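Threonine synthase (Brucella melitensis bv. 1, PDB 4F4F) probably catalyses the last step of threonine biosynthesis, using pyridoxal 5'-phosphate to convert O-phospho-L-homoserine and water into L-threonine and phosphate. Local coordinates at residues Pro41-Glu46 against Lys272-Pro277; Phe116-Met121 against Gly150-Glu155; Thr140-Thr145 against Phe166-Asn171; Val253-Pro258 against Pro408-Ala413; Gly260-Ile265 against Leu281-Asn286. All blocks are in the same frame, centred on the assembly; numbering follows the deposited sequence.

Contact 1 of 5, residues Pro41-Glu46 against Lys272-Pro277; sequences PQFTAE and KRMGLP
The ring of Phe43 takes the methyl of Met274 obliquely, CE lying 3.7 Å from CE1, while the two side chains run side by side and point the same way. Met274 is stretched as far as SD and bends at its last torsion (chi3 70°), which turns CE toward the Phe43 ring and sets it 4.2 Å from Pro41 CB. The other flat group, the amide of Gln42, donates through NE2 to Arg273 O at 2.9 Å, the acceptor tilted 16° from the amide plane. Tyr40 O is a second acceptor for NE2. Phe43 N donates to Met274 O (2.7 Å), and one water gives a hydrogen bond to Phe43 O and another to Gly275 O. Gly275, with its positive phi, ends helix 263-274 in a Schellman motif, its N bonded back to Lys272 O, so the carbonyls of Arg273 and Met274 at the helix end face the incoming loop. Just beyond, Thr44 caps helix 45-49. Pro41 O is buried against Met274 CG at 3.1 Å and has no hydrogen-bond partner; Met274 CA makes a CA-H...O contact to it. The chemistry is thus C-terminal helix capping by a loop of the N-terminal region, in which carbonyls left over at the last turn gain donors, while the Met274 side chain packs on Phe43 and Pro41.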
# COMPACT_ATOMS: atom_id res chain seq x y z
N PRO A 41 -15.03 -10.67 8.49
CA PRO A 41 -16.19 -11.16 7.73
C PRO A 41 -15.84 -12.48 7.09
O PRO A 41 -14.70 -12.67 6.70
CB PRO A 41 -16.37 -10.09 6.66
CG PRO A 41 -15.75 -8.87 7.24
CD PRO A 41 -14.54 -9.40 7.95
N GLN A 42 -16.78 -13.40 7.05
CA GLN A 42 -16.49 -14.74 6.59
C GLN A 42 -17.21 -15.07 5.29
O GLN A 42 -18.36 -14.71 5.10
CB GLN A 42 -16.87 -15.78 7.65
CG GLN A 42 -16.07 -15.62 8.91
CD GLN A 42 -14.63 -15.97 8.69
OE1 GLN A 42 -14.31 -17.05 8.17
NE2 GLN A 42 -13.73 -15.09 9.10
N PHE A 43 -16.50 -15.80 4.44
CA PHE A 43 -17.05 -16.38 3.22
C PHE A 43 -16.88 -17.89 3.24
O PHE A 43 -15.76 -18.38 3.39
CB PHE A 43 -16.33 -15.84 1.97
CG PHE A 43 -16.76 -14.48 1.57
CD1 PHE A 43 -16.41 -13.37 2.30
CD2 PHE A 43 -17.53 -14.31 0.43
CE1 PHE A 43 -16.83 -12.10 1.92
CE2 PHE A 43 -17.93 -13.05 0.04
CZ PHE A 43 -17.59 -11.95 0.79
N THR A 44 -17.97 -18.64 3.11
CA THR A 44 -17.91 -20.09 2.90
C THR A 44 -17.43 -20.41 1.50
O THR A 44 -17.39 -19.53 0.64
CB THR A 44 -19.29 -20.77 3.04
OG1 THR A 44 -20.14 -20.26 2.00
CG2 THR A 44 -19.86 -20.53 4.46
N ALA A 45 -17.04 -21.67 1.27
CA ALA A 45 -16.66 -22.12 -0.10
C ALA A 45 -17.76 -21.77 -1.12
O ALA A 45 -17.49 -21.24 -2.18
CB ALA A 45 -16.36 -23.61 -0.11
N GLU A 46 -19.02 -22.03 -0.78
CA GLU A 46 -20.12 -21.73 -1.72
C GLU A 46 -20.26 -20.23 -1.97
O GLU A 46 -20.59 -19.84 -3.07
CB GLU A 46 -21.47 -22.28 -1.20
CG GLU A 46 -21.63 -23.75 -1.40
CD GLU A 46 -21.70 -24.10 -2.87
OE1 GLU A 46 -22.28 -23.34 -3.66
OE2 GLU A 46 -21.15 -25.13 -3.22
N LYS A 272 -7.30 -14.60 3.55
CA LYS A 272 -7.23 -15.92 4.12
C LYS A 272 -8.10 -16.04 5.37
O LYS A 272 -8.84 -17.01 5.51
CB LYS A 272 -5.78 -16.27 4.46
CG LYS A 272 -5.55 -17.69 4.97
CD LYS A 272 -4.06 -18.00 5.18
CE LYS A 272 -3.83 -19.49 5.42
NZ LYS A 272 -2.53 -19.79 6.11
N ARG A 273 -7.99 -15.09 6.29
CA ARG A 273 -8.87 -15.10 7.47
C ARG A 273 -10.36 -15.10 7.11
O ARG A 273 -11.18 -15.67 7.84
CB ARG A 273 -8.54 -13.92 8.39
CG ARG A 273 -7.22 -14.04 9.14
CD ARG A 273 -7.23 -15.18 10.16
NE ARG A 273 -8.25 -14.98 11.19
CZ ARG A 273 -8.10 -14.27 12.30
NH1 ARG A 273 -6.94 -13.72 12.61
NH2 ARG A 273 -9.11 -14.15 13.14
N MET A 274 -10.71 -14.44 6.01
CA MET A 274 -12.10 -14.39 5.57
C MET A 274 -12.59 -15.71 4.94
O MET A 274 -13.78 -15.88 4.77
CB MET A 274 -12.34 -13.26 4.59
CG MET A 274 -12.10 -11.88 5.16
SD MET A 274 -12.06 -10.65 3.86
CE MET A 274 -13.80 -10.67 3.38
N GLY A 275 -11.66 -16.62 4.61
CA GLY A 275 -12.01 -17.94 4.07
C GLY A 275 -11.42 -18.25 2.70
O GLY A 275 -11.62 -19.32 2.19
N LEU A 276 -10.68 -17.32 2.10
CA LEU A 276 -10.05 -17.61 0.84
C LEU A 276 -8.97 -18.68 1.02
O LEU A 276 -8.01 -18.51 1.81
CB LEU A 276 -9.48 -16.34 0.21
CG LEU A 276 -9.04 -16.48 -1.24
CD1 LEU A 276 -10.24 -16.78 -2.18
CD2 LEU A 276 -8.28 -15.20 -1.66
N PRO A 277 -9.07 -19.79 0.26
CA PRO A 277 -8.07 -20.83 0.45
C PRO A 277 -6.67 -20.44 -0.08
O PRO A 277 -6.46 -20.35 -1.29
CB PRO A 277 -8.64 -22.01 -0.33
CG PRO A 277 -10.11 -21.77 -0.31
CD PRO A 277 -10.21 -20.30 -0.55
O HOH W 1 -14.22 -20.61 2.86

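Contact 2 of 5, residues Phe116-Met121 against Gly150-Glu155. With PLP (pyridoxal-5'-phosphate), chain C.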
# COMPACT_ATOMS: atom_id res chain seq x y z
N PHE A 116 0.96 0.02 -7.45
CA PHE A 116 -0.06 -0.71 -6.72
C PHE A 116 -0.78 0.14 -5.65
O PHE A 116 -1.92 -0.17 -5.30
CB PHE A 116 0.54 -2.00 -6.12
CG PHE A 116 0.99 -1.83 -4.73
CD1 PHE A 116 2.18 -1.23 -4.47
CD2 PHE A 116 0.18 -2.21 -3.69
CE1 PHE A 116 2.57 -1.04 -3.18
CE2 PHE A 116 0.59 -2.01 -2.38
CZ PHE A 116 1.77 -1.42 -2.14
N LYS A 117 -0.13 1.21 -5.16
CA LYS A 117 -0.82 2.11 -4.20
C LYS A 117 -2.10 2.78 -4.76
O LYS A 117 -2.99 3.15 -4.01
CB LYS A 117 0.16 3.13 -3.58
CG LYS A 117 1.15 2.45 -2.66
CD LYS A 117 2.13 3.43 -2.03
CE LYS A 117 3.20 2.72 -1.20
NZ LYS A 117 4.06 1.85 -2.02
N ASP A 118 -2.23 2.83 -6.09
CA ASP A 118 -3.46 3.29 -6.71
C ASP A 118 -4.68 2.49 -6.27
O ASP A 118 -5.76 3.05 -6.18
CB ASP A 118 -3.42 3.17 -8.22
CG ASP A 118 -2.40 4.09 -8.86
OD1 ASP A 118 -2.07 5.15 -8.29
OD2 ASP A 118 -1.92 3.72 -9.96
N VAL A 119 -4.52 1.19 -6.05
CA VAL A 119 -5.68 0.31 -5.78
C VAL A 119 -6.35 0.83 -4.52
O VAL A 119 -7.54 1.10 -4.53
CB VAL A 119 -5.30 -1.18 -5.59
CG1 VAL A 119 -6.52 -1.99 -5.10
CG2 VAL A 119 -4.70 -1.79 -6.87
N ALA A 120 -5.59 0.96 -3.44
CA ALA A 120 -6.19 1.42 -2.19
C ALA A 120 -6.49 2.94 -2.26
O ALA A 120 -7.52 3.37 -1.78
CB ALA A 120 -5.32 1.09 -0.98
N MET A 121 -5.58 3.75 -2.80
CA MET A 121 -5.77 5.20 -2.73
C MET A 121 -7.03 5.69 -3.42
O MET A 121 -7.73 6.56 -2.93
CB MET A 121 -4.60 5.96 -3.34
CG MET A 121 -3.41 5.89 -2.48
SD MET A 121 -3.43 7.12 -1.18
CE MET A 121 -1.64 7.01 -1.13
N GLY A 150 3.47 10.28 -3.37
CA GLY A 150 2.83 11.58 -3.61
C GLY A 150 1.99 11.58 -4.87
O GLY A 150 0.88 12.12 -4.88
N GLY A 151 2.51 10.97 -5.93
CA GLY A 151 1.76 10.82 -7.15
C GLY A 151 0.45 10.05 -6.99
O GLY A 151 -0.63 10.51 -7.42
N ALA A 152 0.56 8.90 -6.35
CA ALA A 152 -0.61 8.08 -6.07
C ALA A 152 -1.62 8.84 -5.26
O ALA A 152 -2.79 8.78 -5.54
CB ALA A 152 -0.20 6.81 -5.35
N ALA A 153 -1.15 9.58 -4.27
CA ALA A 153 -2.05 10.34 -3.39
C ALA A 153 -2.74 11.48 -4.17
O ALA A 153 -3.96 11.68 -4.04
CB ALA A 153 -1.29 10.93 -2.18
N ILE A 154 -1.97 12.22 -4.95
CA ILE A 154 -2.50 13.35 -5.71
C ILE A 154 -3.49 12.92 -6.79
O ILE A 154 -4.53 13.58 -7.00
CB ILE A 154 -1.34 14.15 -6.30
CG1 ILE A 154 -0.83 15.13 -5.24
CG2 ILE A 154 -1.75 14.89 -7.57
CD1 ILE A 154 0.52 15.72 -5.59
N GLU A 155 -3.22 11.80 -7.45
CA GLU A 155 -4.17 11.27 -8.42
C GLU A 155 -5.46 10.72 -7.80
O GLU A 155 -6.48 10.64 -8.50
CB GLU A 155 -3.53 10.21 -9.33
CG GLU A 155 -2.76 10.83 -10.48
CD GLU A 155 -3.65 11.55 -11.49
OE1 GLU A 155 -4.73 11.06 -11.85
OE2 GLU A 155 -3.27 12.62 -11.94
N1 PLP C . 6.45 -2.30 -4.44
C2 PLP C . 6.13 -1.02 -4.89
C2A PLP C . 6.25 -0.58 -6.33
C3 PLP C . 5.59 -0.03 -3.91
O3 PLP C . 5.26 1.24 -4.36
C4 PLP C . 5.47 -0.47 -2.48
C4A PLP C . 4.95 0.42 -1.40
C5 PLP C . 5.84 -1.87 -2.12
C6 PLP C . 6.31 -2.71 -3.15
C5A PLP C . 5.67 -2.34 -0.66
O4P PLP C . 4.26 -2.35 -0.18
P PLP C . 3.76 -2.58 1.37
O1P PLP C . 4.46 -3.85 1.83
O2P PLP C . 4.22 -1.33 2.08
O3P PLP C . 2.25 -2.70 1.37
O HOH W 2 -3.93 6.67 -7.20
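Ala152 points toward the first turn of helix 117-134, its CB 4.1 Å from Lys117 CB and 3.9 Å from Asp118 OD1. Met121, one turn on, also points across; the bend at its second torsion (chi2 -83°) brings CE against Ala153, 4.1 Å from its CB. No direct hydrogen bond joins the segments. Instead a water donates to Asp118 OD1 (2.6 Å) and to Ala152 O (2.9 Å), while Thr113 OG1 is a further partner of the same carboxylate oxygen. The Lys117 chain starts toward Ala152, then leads away to the cofactor, where NZ stands 1.8 Å from C4A of PLP. That is long for an imine, so the exact linkage is doubtful, but the placement is consistent with the Schiff base predicted for this lysine; a weak hydrogen bond runs from NZ to PLP O3. Phe116 presents its ring edge to the pyridine, and Lys117 CG lies over one face of the Phe116 ring, toward its rim. The short helical segments cross at -34° with their axes 9.2 Å apart. Behind this junction, helix 148-157 rests through Ala153 and Ile154 on strand 163-170, while Arg231 of helix 229-232 touches both Lys117 and Met121.

Contact 3 of 5, residues Thr140-Thr145 against Phe166-Asn171; sequences TIVGAT and FILFPN
Thr140-Thr145 and Phe166-Asn171 run parallel, 4.7 Å apart at their axes, with Val142 facing Phe166, Gly143 facing Ile167 and Ala144 facing Leu168. Four backbone hydrogen bonds alternate between them: Phe166 N to Ile141 O, Gly143 N to Phe166 O, Leu168 N to Gly143 O and Thr145 N to Leu168 O, all of 2.9 to 3.0 Å. On one face of the sheet Val142 CG1 meets Leu168 CD1 at 4.2 Å, and the methyl of Thr140 reaches the Phe166 ring obliquely, CG2 3.5 Å from CE1; Ile141 O sits at the edge of that ring, in its plane. The opposite face carries Ile167, whose CD1 folds back over the bare backbone of Gly143, 3.9 Å from Gly143 O. Beyond it Thr145 has OG1 anti to its own nitrogen (chi1 -176°), which wedges CG2 between N and the carbonyl and presses it on Ile167 CG2 at a tight 3.4 Å. Thr145 O, 3.4 Å from Pro170 CD, has no hydrogen-bond partner although buried. Helix 199-211 packs on the Val142, Ala144 and Leu168 face, and helix 176-183 on Ile167 and Thr145. Apolar side chains and a regular backbone ladder thus join the two adjacent parallel strands of a beta-alpha-beta unit, linked through helix 148-157; Thr140 OG1 is bonded to Leu219 O and Ser466 OG at one end of the pair, while Thr145 OG1 takes Gly147 N and Gly150 N at the other.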
# COMPACT_ATOMS: atom_id res chain seq x y z
N THR A 140 -7.64 18.66 5.29
CA THR A 140 -6.44 19.11 4.60
C THR A 140 -5.48 17.92 4.69
O THR A 140 -4.99 17.58 5.77
CB THR A 140 -5.86 20.37 5.29
OG1 THR A 140 -6.85 21.42 5.29
CG2 THR A 140 -4.59 20.83 4.57
N ILE A 141 -5.27 17.24 3.56
CA ILE A 141 -4.36 16.07 3.49
C ILE A 141 -2.95 16.58 3.32
O ILE A 141 -2.68 17.38 2.42
CB ILE A 141 -4.69 15.14 2.30
CG1 ILE A 141 -6.21 14.78 2.29
CG2 ILE A 141 -3.77 13.90 2.33
CD1 ILE A 141 -6.65 13.88 3.40
N VAL A 142 -2.03 16.14 4.17
CA VAL A 142 -0.65 16.61 4.08
C VAL A 142 0.31 15.42 4.13
O VAL A 142 0.14 14.54 4.96
CB VAL A 142 -0.33 17.65 5.20
CG1 VAL A 142 1.09 18.17 5.02
CG2 VAL A 142 -1.29 18.86 5.14
N GLY A 143 1.24 15.33 3.20
CA GLY A 143 2.27 14.30 3.24
C GLY A 143 3.57 14.70 2.58
O GLY A 143 3.64 15.72 1.88
N ALA A 144 4.60 13.90 2.83
CA ALA A 144 5.91 14.08 2.22
C ALA A 144 6.21 12.84 1.39
O ALA A 144 5.76 11.74 1.73
CB ALA A 144 6.97 14.24 3.30
N THR A 145 6.91 13.01 0.27
CA THR A 145 7.23 11.86 -0.60
C THR A 145 8.60 12.06 -1.22
O THR A 145 9.06 13.20 -1.37
CB THR A 145 6.21 11.74 -1.74
OG1 THR A 145 6.49 10.56 -2.52
CG2 THR A 145 6.26 12.99 -2.69
N PHE A 166 -1.77 18.57 -0.02
CA PHE A 166 -0.48 19.21 -0.09
C PHE A 166 0.59 18.12 0.08
O PHE A 166 0.62 17.42 1.10
CB PHE A 166 -0.32 20.28 1.02
CG PHE A 166 -1.41 21.32 1.00
CD1 PHE A 166 -2.69 21.00 1.42
CD2 PHE A 166 -1.17 22.60 0.53
CE1 PHE A 166 -3.70 21.95 1.38
CE2 PHE A 166 -2.17 23.54 0.49
CZ PHE A 166 -3.44 23.24 0.92
N ILE A 167 1.42 17.96 -0.94
CA ILE A 167 2.52 17.00 -0.90
C ILE A 167 3.82 17.77 -1.03
O ILE A 167 4.03 18.56 -1.99
CB ILE A 167 2.41 16.00 -2.04
CG1 ILE A 167 1.14 15.13 -1.91
CG2 ILE A 167 3.70 15.17 -2.10
CD1 ILE A 167 1.05 14.24 -0.68
N LEU A 168 4.69 17.54 -0.06
CA LEU A 168 6.00 18.12 -0.04
C LEU A 168 7.00 17.08 -0.59
O LEU A 168 7.00 15.90 -0.17
CB LEU A 168 6.38 18.48 1.42
CG LEU A 168 5.64 19.59 2.17
CD1 LEU A 168 4.15 19.32 2.37
CD2 LEU A 168 6.29 19.87 3.50
N PHE A 169 7.84 17.53 -1.52
CA PHE A 169 8.89 16.71 -2.10
C PHE A 169 10.16 17.53 -2.30
O PHE A 169 10.09 18.76 -2.37
CB PHE A 169 8.43 16.12 -3.43
CG PHE A 169 8.12 17.12 -4.50
CD1 PHE A 169 9.10 17.53 -5.37
CD2 PHE A 169 6.83 17.60 -4.67
CE1 PHE A 169 8.83 18.43 -6.37
CE2 PHE A 169 6.55 18.55 -5.66
CZ PHE A 169 7.55 18.94 -6.51
N PRO A 170 11.31 16.87 -2.36
CA PRO A 170 12.56 17.63 -2.38
C PRO A 170 12.84 18.24 -3.74
O PRO A 170 12.84 17.53 -4.76
CB PRO A 170 13.62 16.61 -2.00
CG PRO A 170 13.01 15.29 -2.36
CD PRO A 170 11.55 15.43 -2.12
N ASN A 171 13.10 19.54 -3.76
CA ASN A 171 13.33 20.27 -4.97
C ASN A 171 14.50 19.66 -5.75
O ASN A 171 15.56 19.41 -5.20
CB ASN A 171 13.59 21.75 -4.65
CG ASN A 171 13.78 22.59 -5.88
OD1 ASN A 171 14.89 23.03 -6.19
ND2 ASN A 171 12.71 22.82 -6.58

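Contact 4 of 5, residues Val253-Pro258 against Pro408-Ala413; sequences VSFTVP and PMVVLA
Phe255 and Val410 lie side by side, CD2 of the ring 3.7 Å from Val410 CB, and Leu412 CD1 lies at the ring edge. The same face continues with Val257 CG2 on Leu412 CD2 (3.7 Å) and Val253 CG1 on Val410 CG2. Pro258, which touches PLP, has CD 3.2 Å from Leu412 O. On the opposite face Met409 turns at its second and third torsions (chi2 59°, chi3 75°), so SD reaches Thr256 OG1 at 3.2 Å and CE reaches Ser254 CB at 3.7 Å. Parallel pairing gives Ser254 N to Pro408 O, Val410 N to Ser254 O, Thr256 N to Val410 O and Leu412 N to Thr256 O. Farther out, helix 236-245 covers Val257 and Leu412, Ala399 of helix 390-402 lies on Thr256 and Met409, and Gln280 N is a partner of Ser254 OG. Four backbone bonds thus satisfy the paired strands, bringing Pro258 and Thr414 side by side at the cofactor pocket, but buried Thr256 OG1 and Leu412 O have no hydrogen-bond partner.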
# COMPACT_ATOMS: atom_id res chain seq x y z
N VAL A 253 -4.44 -21.26 -3.47
CA VAL A 253 -3.56 -20.43 -4.27
C VAL A 253 -2.50 -19.83 -3.36
O VAL A 253 -2.76 -19.59 -2.17
CB VAL A 253 -4.38 -19.32 -4.99
CG1 VAL A 253 -3.45 -18.33 -5.72
CG2 VAL A 253 -5.35 -19.96 -5.99
N SER A 254 -1.29 -19.65 -3.88
CA SER A 254 -0.21 -19.01 -3.13
C SER A 254 0.11 -17.64 -3.71
O SER A 254 -0.08 -17.37 -4.91
CB SER A 254 1.05 -19.89 -3.10
OG SER A 254 0.82 -21.07 -2.37
N PHE A 255 0.59 -16.76 -2.84
CA PHE A 255 0.97 -15.42 -3.25
C PHE A 255 2.35 -15.03 -2.74
O PHE A 255 2.68 -15.26 -1.57
CB PHE A 255 -0.02 -14.39 -2.73
CG PHE A 255 -1.42 -14.53 -3.29
CD1 PHE A 255 -2.32 -15.40 -2.73
CD2 PHE A 255 -1.82 -13.77 -4.37
CE1 PHE A 255 -3.60 -15.50 -3.21
CE2 PHE A 255 -3.09 -13.89 -4.88
CZ PHE A 255 -3.98 -14.76 -4.29
N THR A 256 3.10 -14.35 -3.59
CA THR A 256 4.34 -13.72 -3.18
C THR A 256 4.22 -12.22 -3.40
O THR A 256 3.82 -11.77 -4.47
CB THR A 256 5.54 -14.30 -3.96
OG1 THR A 256 5.61 -15.71 -3.73
CG2 THR A 256 6.89 -13.65 -3.54
N VAL A 257 4.60 -11.46 -2.38
CA VAL A 257 4.38 -10.04 -2.36
C VAL A 257 5.68 -9.28 -2.12
O VAL A 257 6.26 -9.43 -1.02
CB VAL A 257 3.43 -9.68 -1.23
CG1 VAL A 257 3.17 -8.17 -1.21
CG2 VAL A 257 2.14 -10.47 -1.35
N PRO A 258 6.13 -8.46 -3.09
CA PRO A 258 7.25 -7.60 -2.80
C PRO A 258 6.80 -6.61 -1.76
O PRO A 258 5.81 -5.90 -1.97
CB PRO A 258 7.60 -6.95 -4.18
CG PRO A 258 6.71 -7.59 -5.19
CD PRO A 258 5.57 -8.20 -4.43
N PRO A 408 -0.83 -23.10 -7.46
CA PRO A 408 -0.37 -22.05 -8.36
C PRO A 408 0.14 -20.85 -7.58
O PRO A 408 -0.41 -20.50 -6.52
CB PRO A 408 -1.64 -21.65 -9.09
CG PRO A 408 -2.74 -21.98 -8.15
CD PRO A 408 -2.30 -23.23 -7.49
N MET A 409 1.20 -20.24 -8.11
CA MET A 409 1.82 -19.07 -7.50
C MET A 409 1.45 -17.80 -8.27
O MET A 409 1.65 -17.71 -9.50
CB MET A 409 3.35 -19.24 -7.50
CG MET A 409 4.11 -18.08 -6.86
SD MET A 409 3.64 -17.78 -5.14
CE MET A 409 4.48 -19.14 -4.35
N VAL A 410 0.97 -16.82 -7.54
CA VAL A 410 0.69 -15.53 -8.05
C VAL A 410 1.68 -14.57 -7.42
O VAL A 410 1.79 -14.48 -6.17
CB VAL A 410 -0.73 -15.11 -7.67
CG1 VAL A 410 -0.98 -13.68 -8.13
CG2 VAL A 410 -1.75 -16.10 -8.28
N VAL A 411 2.45 -13.90 -8.26
CA VAL A 411 3.43 -12.93 -7.81
C VAL A 411 2.84 -11.56 -8.11
O VAL A 411 2.46 -11.28 -9.23
CB VAL A 411 4.76 -13.06 -8.59
CG1 VAL A 411 5.79 -12.07 -8.09
CG2 VAL A 411 5.31 -14.49 -8.53
N LEU A 412 2.78 -10.72 -7.10
CA LEU A 412 2.28 -9.35 -7.26
C LEU A 412 3.33 -8.48 -7.94
O LEU A 412 4.47 -8.32 -7.44
CB LEU A 412 1.90 -8.75 -5.90
CG LEU A 412 0.54 -9.03 -5.28
CD1 LEU A 412 0.15 -10.50 -5.38
CD2 LEU A 412 0.35 -8.43 -3.87
N ALA A 413 2.95 -7.94 -9.10
CA ALA A 413 3.73 -6.94 -9.79
C ALA A 413 3.25 -5.54 -9.37
O ALA A 413 2.20 -5.08 -9.77
CB ALA A 413 3.67 -7.14 -11.31

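Contact 5 of 5, residues Gly260-Ile265 against Leu281-Asn286; sequences GNFGDI and LIIATN. With PLP (pyridoxal-5'-phosphate), chain C.
Apolar contacts join the segments: Ile265 CD1 meets Ile283 CG1 at 3.6 Å, the two side chains crossing at about a right angle, and the same methyl rests 4.2 Å from Leu281 CB. Because Ile265 is extended, with CG1 roughly anti to the backbone nitrogen (chi1 -157°), its CD1 methyl reaches the strand while CG2 stays behind, 3.4 Å above the centre of the Phe262 ring. That ring receives Ile283 CD1 at its edge, in plane, 3.7 Å from CE1, and Phe321 packs on it edge-to-face. Hydrogen bonds go instead to the cofactor phosphate, gripped by backbone N-H groups: Gly260 N and Phe262 N both give to PLP O1P, Asn261 N to O2P (2.7 Å) and Asp264 N to O3P (2.9 Å). The Asp264 carboxylate also stands by the phosphate and accepts Ile265 N through OD1 at 2.7 Å, on the anti side. Residues 260-264 supply five of the fourteen pocket residues. A phosphate held by main-chain nitrogens at the N-terminus of helix 263-274, just after strand 253-258, with Ile265 of the helix and the N-cap residue Phe262 packing on the next strand, is the phosphate-binding loop of the fold-type II PLP enzymes, within a beta-alpha-beta unit.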
# COMPACT_ATOMS: atom_id res chain seq x y z
N GLY A 260 7.24 -3.92 1.67
CA GLY A 260 7.93 -2.91 2.43
C GLY A 260 7.25 -2.80 3.77
O GLY A 260 7.72 -3.36 4.77
N ASN A 261 6.12 -2.08 3.82
CA ASN A 261 5.48 -1.82 5.12
C ASN A 261 4.37 -2.81 5.47
O ASN A 261 3.63 -2.56 6.42
CB ASN A 261 4.94 -0.38 5.19
CG ASN A 261 6.06 0.61 5.47
OD1 ASN A 261 6.81 0.46 6.45
ND2 ASN A 261 6.23 1.57 4.56
N PHE A 262 4.27 -3.91 4.72
CA PHE A 262 3.48 -5.09 5.08
C PHE A 262 1.98 -5.02 4.85
O PHE A 262 1.28 -6.03 5.08
CB PHE A 262 3.72 -5.48 6.55
CG PHE A 262 3.75 -6.94 6.79
CD1 PHE A 262 4.87 -7.69 6.42
CD2 PHE A 262 2.69 -7.59 7.39
CE1 PHE A 262 4.92 -9.05 6.62
CE2 PHE A 262 2.74 -8.95 7.60
CZ PHE A 262 3.84 -9.69 7.22
N GLY A 263 1.47 -3.87 4.41
CA GLY A 263 0.04 -3.64 4.28
C GLY A 263 -0.55 -4.50 3.17
O GLY A 263 -1.63 -5.03 3.30
N ASP A 264 0.21 -4.63 2.10
CA ASP A 264 -0.15 -5.47 0.96
C ASP A 264 -0.34 -6.93 1.34
O ASP A 264 -1.44 -7.51 1.21
CB ASP A 264 0.85 -5.32 -0.22
CG ASP A 264 2.36 -5.36 0.17
OD1 ASP A 264 2.84 -5.89 1.28
OD2 ASP A 264 3.13 -4.85 -0.76
N ILE A 265 0.72 -7.53 1.86
CA ILE A 265 0.65 -8.92 2.26
C ILE A 265 -0.30 -9.11 3.45
O ILE A 265 -0.95 -10.17 3.55
CB ILE A 265 2.05 -9.54 2.52
CG1 ILE A 265 1.96 -11.06 2.36
CG2 ILE A 265 2.61 -9.09 3.86
CD1 ILE A 265 3.29 -11.80 2.54
N LEU A 281 1.83 -17.59 1.85
CA LEU A 281 2.00 -16.16 1.72
C LEU A 281 3.50 -15.91 1.88
O LEU A 281 4.09 -16.30 2.90
CB LEU A 281 1.19 -15.40 2.78
CG LEU A 281 -0.33 -15.41 2.67
CD1 LEU A 281 -0.96 -14.93 3.98
CD2 LEU A 281 -0.77 -14.53 1.49
N ILE A 282 4.13 -15.33 0.87
CA ILE A 282 5.60 -15.23 0.87
C ILE A 282 5.97 -13.76 0.81
O ILE A 282 5.53 -13.01 -0.09
CB ILE A 282 6.23 -16.01 -0.31
CG1 ILE A 282 5.77 -17.47 -0.28
CG2 ILE A 282 7.75 -15.91 -0.26
CD1 ILE A 282 6.36 -18.37 -1.38
N ILE A 283 6.76 -13.34 1.79
CA ILE A 283 7.26 -11.99 1.90
C ILE A 283 8.52 -11.91 1.07
O ILE A 283 9.46 -12.70 1.29
CB ILE A 283 7.63 -11.65 3.39
CG1 ILE A 283 6.42 -11.86 4.35
CG2 ILE A 283 8.23 -10.25 3.48
CD1 ILE A 283 6.78 -12.12 5.81
N ALA A 284 8.59 -10.97 0.13
CA ALA A 284 9.79 -10.80 -0.68
C ALA A 284 10.41 -9.43 -0.37
O ALA A 284 9.74 -8.39 -0.48
CB ALA A 284 9.46 -10.91 -2.17
N THR A 285 11.68 -9.43 0.04
CA THR A 285 12.34 -8.22 0.49
C THR A 285 13.54 -7.95 -0.42
O THR A 285 14.04 -8.85 -1.11
CB THR A 285 12.85 -8.34 1.95
OG1 THR A 285 14.13 -9.03 1.96
CG2 THR A 285 11.81 -9.06 2.84
N ASN A 286 13.98 -6.70 -0.40
CA ASN A 286 15.28 -6.34 -0.93
C ASN A 286 16.36 -6.50 0.15
O ASN A 286 16.11 -7.16 1.17
CB ASN A 286 15.25 -4.97 -1.67
CG ASN A 286 15.06 -3.75 -0.76
OD1 ASN A 286 15.47 -3.73 0.41
ND2 ASN A 286 14.48 -2.69 -1.33
N1 PLP C . 6.45 -2.30 -4.44
C2 PLP C . 6.13 -1.02 -4.89
C2A PLP C . 6.25 -0.58 -6.33
C3 PLP C . 5.59 -0.03 -3.91
O3 PLP C . 5.26 1.24 -4.36
C4 PLP C . 5.47 -0.47 -2.48
C4A PLP C . 4.95 0.42 -1.40
C5 PLP C . 5.84 -1.87 -2.12
C6 PLP C . 6.31 -2.71 -3.15
C5A PLP C . 5.67 -2.34 -0.66
O4P PLP C . 4.26 -2.35 -0.18
P PLP C . 3.76 -2.58 1.37
O1P PLP C . 4.46 -3.85 1.83
O2P PLP C . 4.22 -1.33 2.08
O3P PLP C . 2.25 -2.70 1.37

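Contacts 2 and 3, with centres 13 Å apart, form one block and touch where Ile154 packs on Ile167. Contacts 4 and 5, 11 Å apart, share the mixed sheet, in which strand 253-258 lies between 409-413 and 278-285. The two blocks belong to different sheets; contacts 3 and 4 lie about 32 Å apart, centre to centre. Contacts 2 and 5 meet at PLP, so the cofactor sits in the seam. Along the chain, contacts 2 and 3 interleave and both fall between the two segments of contact 1; contact 5 falls between those of contact 4, and contact 1 alternates with contacts 4 and 5. Surface contact 1 ties the N-terminal region to the far end of helix 263-274, whose start holds the phosphate.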